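Local atomic coordinates of NADH dehydrogenase (Methanothermobacter marburgensis, PDB entry 4R81), a protein that binds flavin mononucleotide and probably acts as a cytosolic NAD(P)H:quinone oxidoreductase, passing electrons from the nicotinamide cofactor to a quinone. Residues E70-E75 and V107-Y112. Numbering follows the deposited sequence.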
ATOM      1  N   GLU A  70      -6.457   3.170  21.906  1.00 27.31           N
ATOM      2  CA  GLU A  70      -5.393   2.711  22.791  1.00 28.13           C
ATOM      3  C   GLU A  70      -4.219   2.061  22.056  1.00 26.92           C
ATOM      4  O   GLU A  70      -3.064   2.236  22.450  1.00 26.98           O
ATOM      5  CB  GLU A  70      -5.953   1.772  23.866  1.00 30.23           C
ATOM      6  CG  GLU A  70      -6.699   2.493  24.990  1.00 32.10           C
ATOM      7  CD  GLU A  70      -7.730   1.619  25.677  1.00 35.52           C
ATOM      8  OE1 GLU A  70      -8.290   0.722  25.002  1.00 38.76           O
ATOM      9  OE2 GLU A  70      -7.990   1.836  26.884  1.00 32.52           O
ATOM     10  N   ASP A  71      -4.502   1.326  20.985  1.00 25.84           N
ATOM     11  CA  ASP A  71      -3.430   0.641  20.276  1.00 26.11           C
ATOM     12  C   ASP A  71      -2.522   1.636  19.557  1.00 24.82           C
ATOM     13  O   ASP A  71      -1.303   1.453  19.505  1.00 24.61           O
ATOM     14  CB  ASP A  71      -3.965  -0.457  19.341  1.00 26.87           C
ATOM     15  CG  ASP A  71      -4.966   0.055  18.319  1.00 27.58           C
ATOM     16  OD1 ASP A  71      -5.430   1.216  18.412  1.00 26.03           O
ATOM     17  OD2 ASP A  71      -5.302  -0.735  17.407  1.00 27.80           O
ATOM     18  N   VAL A  72      -3.120   2.702  19.036  1.00 24.17           N
ATOM     19  CA  VAL A  72      -2.358   3.780  18.410  1.00 23.78           C
ATOM     20  C   VAL A  72      -1.510   4.531  19.444  1.00 23.78           C
ATOM     21  O   VAL A  72      -0.338   4.836  19.195  1.00 24.17           O
ATOM     22  CB  VAL A  72      -3.280   4.755  17.640  1.00 22.55           C
ATOM     23  CG1 VAL A  72      -2.489   5.943  17.114  1.00 23.02           C
ATOM     24  CG2 VAL A  72      -3.965   4.026  16.487  1.00 22.04           C
ATOM     25  N   MET A  73      -2.095   4.799  20.612  1.00 24.44           N
ATOM     26  CA  MET A  73      -1.369   5.458  21.697  1.00 25.42           C
ATOM     27  C   MET A  73      -0.131   4.656  22.096  1.00 25.54           C
ATOM     28  O   MET A  73       0.939   5.222  22.333  1.00 26.32           O
ATOM     29  CB  MET A  73      -2.280   5.679  22.910  1.00 26.88           C
ATOM     30  CG  MET A  73      -3.475   6.562  22.620  1.00 30.64           C
ATOM     31  SD  MET A  73      -4.523   6.820  24.062  1.00 35.50           S
ATOM     32  CE  MET A  73      -3.464   7.883  25.042  1.00 35.74           C
ATOM     33  N   GLU A  74      -0.279   3.335  22.151  1.00 25.78           N
ATOM     34  CA  GLU A  74       0.835   2.448  22.473  1.00 26.11           C
ATOM     35  C   GLU A  74       1.938   2.520  21.419  1.00 23.56           C
ATOM     36  O   GLU A  74       3.122   2.496  21.753  1.00 23.63           O
ATOM     37  CB  GLU A  74       0.350   1.001  22.644  1.00 28.79           C
ATOM     38  CG  GLU A  74       1.456  -0.051  22.613  1.00 31.69           C
ATOM     39  CD  GLU A  74       2.316  -0.059  23.867  1.00 35.50           C
ATOM     40  OE1 GLU A  74       1.899   0.537  24.887  1.00 36.80           O
ATOM     41  OE2 GLU A  74       3.409  -0.673  23.833  1.00 37.04           O
ATOM     42  N   GLU A  75       1.555   2.612  20.148  1.00 21.72           N
ATOM     43  CA  GLU A  75       2.551   2.748  19.087  1.00 21.21           C
ATOM     44  C   GLU A  75       3.320   4.059  19.238  1.00 22.54           C
ATOM     45  O   GLU A  75       4.541   4.100  19.060  1.00 22.66           O
ATOM     46  CB  GLU A  75       1.903   2.646  17.702  1.00 21.43           C
ATOM     47  CG  GLU A  75       1.322   1.264  17.406  1.00 21.72           C
ATOM     48  CD  GLU A  75       2.356   0.158  17.533  1.00 21.50           C
ATOM     49  OE1 GLU A  75       3.329   0.149  16.737  1.00 20.70           O
ATOM     50  OE2 GLU A  75       2.206  -0.698  18.443  1.00 20.45           O
ATOM     51  N   VAL A 107      -1.641   5.042  12.412  1.00 17.79           N
ATOM     52  CA  VAL A 107      -0.679   5.519  13.400  1.00 19.03           C
ATOM     53  C   VAL A 107      -0.160   6.909  13.055  1.00 19.20           C
ATOM     54  O   VAL A 107       0.141   7.696  13.943  1.00 20.26           O
ATOM     55  CB  VAL A 107       0.461   4.484  13.627  1.00 17.91           C
ATOM     56  CG1 VAL A 107       1.501   4.998  14.640  1.00 17.14           C
ATOM     57  CG2 VAL A 107      -0.134   3.149  14.097  1.00 18.50           C
ATOM     58  N   TRP A 108      -0.102   7.233  11.767  1.00 18.18           N
ATOM     59  CA  TRP A 108       0.342   8.562  11.361  1.00 18.60           C
ATOM     60  C   TRP A 108      -0.829   9.547  11.463  1.00 19.47           C
ATOM     61  O   TRP A 108      -1.410   9.954  10.452  1.00 20.31           O
ATOM     62  CB  TRP A 108       0.883   8.536   9.929  1.00 18.69           C
ATOM     63  CG  TRP A 108       2.366   8.181   9.702  1.00 18.53           C
ATOM     64  CD1 TRP A 108       3.009   8.231   8.503  1.00 18.96           C
ATOM     65  CD2 TRP A 108       3.363   7.751  10.667  1.00 19.09           C
ATOM     66  NE1 TRP A 108       4.323   7.859   8.644  1.00 18.12           N
ATOM     67  CE2 TRP A 108       4.570   7.562   9.956  1.00 18.83           C
ATOM     68  CE3 TRP A 108       3.355   7.503  12.046  1.00 18.79           C
ATOM     69  CZ2 TRP A 108       5.755   7.148  10.576  1.00 18.68           C
ATOM     70  CZ3 TRP A 108       4.536   7.088  12.661  1.00 19.70           C
ATOM     71  CH2 TRP A 108       5.718   6.915  11.924  1.00 19.67           C
ATOM     72  N   THR A 109      -1.168   9.938  12.687  1.00 19.82           N
ATOM     73  CA  THR A 109      -2.398  10.692  12.951  1.00 20.59           C
ATOM     74  C   THR A 109      -2.223  12.199  12.904  1.00 22.18           C
ATOM     75  O   THR A 109      -1.123  12.717  13.101  1.00 22.21           O
ATOM     76  CB  THR A 109      -3.001  10.298  14.318  1.00 21.02           C
ATOM     77  OG1 THR A 109      -2.004  10.434  15.338  1.00 23.08           O
ATOM     78  CG2 THR A 109      -3.455   8.866  14.280  1.00 21.11           C
ATOM     79  N   TYR A 110      -3.319  12.906  12.635  1.00 23.26           N
ATOM     80  CA  TYR A 110      -3.284  14.356  12.626  1.00 25.02           C
ATOM     81  C   TYR A 110      -2.931  14.853  14.023  1.00 26.92           C
ATOM     82  O   TYR A 110      -3.490  14.385  15.024  1.00 26.75           O
ATOM     83  CB  TYR A 110      -4.619  14.950  12.171  1.00 26.84           C
ATOM     84  CG  TYR A 110      -4.542  16.450  12.050  1.00 27.91           C
ATOM     85  CD1 TYR A 110      -4.791  17.266  13.143  1.00 28.53           C
ATOM     86  CD2 TYR A 110      -4.174  17.052  10.852  1.00 29.29           C
ATOM     87  CE1 TYR A 110      -4.690  18.631  13.051  1.00 29.44           C
ATOM     88  CE2 TYR A 110      -4.075  18.417  10.748  1.00 30.59           C
ATOM     89  CZ  TYR A 110      -4.337  19.203  11.851  1.00 31.36           C
ATOM     90  OH  TYR A 110      -4.240  20.568  11.761  1.00 34.68           O
ATOM     91  N   GLY A 111      -1.998  15.802  14.083  1.00 27.34           N
ATOM     92  CA  GLY A 111      -1.532  16.337  15.349  1.00 28.48           C
ATOM     93  C   GLY A 111      -0.278  15.643  15.843  1.00 29.90           C
ATOM     94  O   GLY A 111       0.376  16.125  16.770  1.00 31.39           O
ATOM     95  N   TYR A 112       0.056  14.514  15.222  1.00 28.88           N
ATOM     96  CA  TYR A 112       1.238  13.740  15.587  1.00 27.19           C
ATOM     97  C   TYR A 112       2.233  13.660  14.429  1.00 27.16           C
ATOM     98  O   TYR A 112       3.356  14.170  14.526  1.00 26.74           O
ATOM     99  CB  TYR A 112       0.828  12.330  16.015  1.00 26.89           C
ATOM    100  CG  TYR A 112       1.991  11.424  16.368  1.00 26.61           C
ATOM    101  CD1 TYR A 112       2.750  11.649  17.507  1.00 28.18           C
ATOM    102  CD2 TYR A 112       2.322  10.340  15.563  1.00 26.57           C
ATOM    103  CE1 TYR A 112       3.809  10.816  17.838  1.00 28.42           C
ATOM    104  CE2 TYR A 112       3.375   9.507  15.880  1.00 26.78           C
ATOM    105  CZ  TYR A 112       4.117   9.750  17.018  1.00 27.71           C
ATOM    106  OH  TYR A 112       5.169   8.924  17.341  1.00 27.83           O
TER
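Glu75 and Val107 meet through aliphatic carbon. CB of Glu75 lies 3.9 Å from CG1 of Val107, and CG of Glu75 lies 4.1 Å from CG2 of Val107. The two side chains cross at about a right angle, and both methyls of the valine face the base of the glutamate chain. One turn earlier on the same helix, Val72 touches through CG1 alone. That methyl is 4.2 Å from CA of Val107 and equally 4.2 Å from CG2 of Thr109. The methyls of Val72 and Thr109 approach tip to tip. Val72 holds CG1 opposite its backbone N (chi1 174°), which turns this methyl to the loop. All four touching residues are buried, and the contact between the segments is apolar.

The polar end of Glu75 is served elsewhere. Its chain bends at chi2 (-57°), and OE1 is hydrogen-bonded to Tyr7 OH and accepts a hydrogen bond from Trp103 NE1. Two bonds to one oxygen should restrict how the carboxylate can turn. Asp71 OD2 forms a salt bridge with Arg106, a further link between helix 70-80 and helix 98-107. His76, next on the helix after Glu75, hydrogen-bonds through NE2 to the carbonyl O of Val107 and stacks its ring on Tyr112.

Trp108 leaves the helical conformation and centres an inverse gamma turn, with a weak bond of 2.9 Å from Thr109 N to Val107 O. The indole of Trp108 packs edge-to-face against Trp93 of the second subunit. The side chain of Thr109 lies about 8 Å from a bound FMN. The contact joins helix 70-80 to the exit of helix 98-107, two helices of the flavodoxin-like fold that flank its parallel five-stranded sheet.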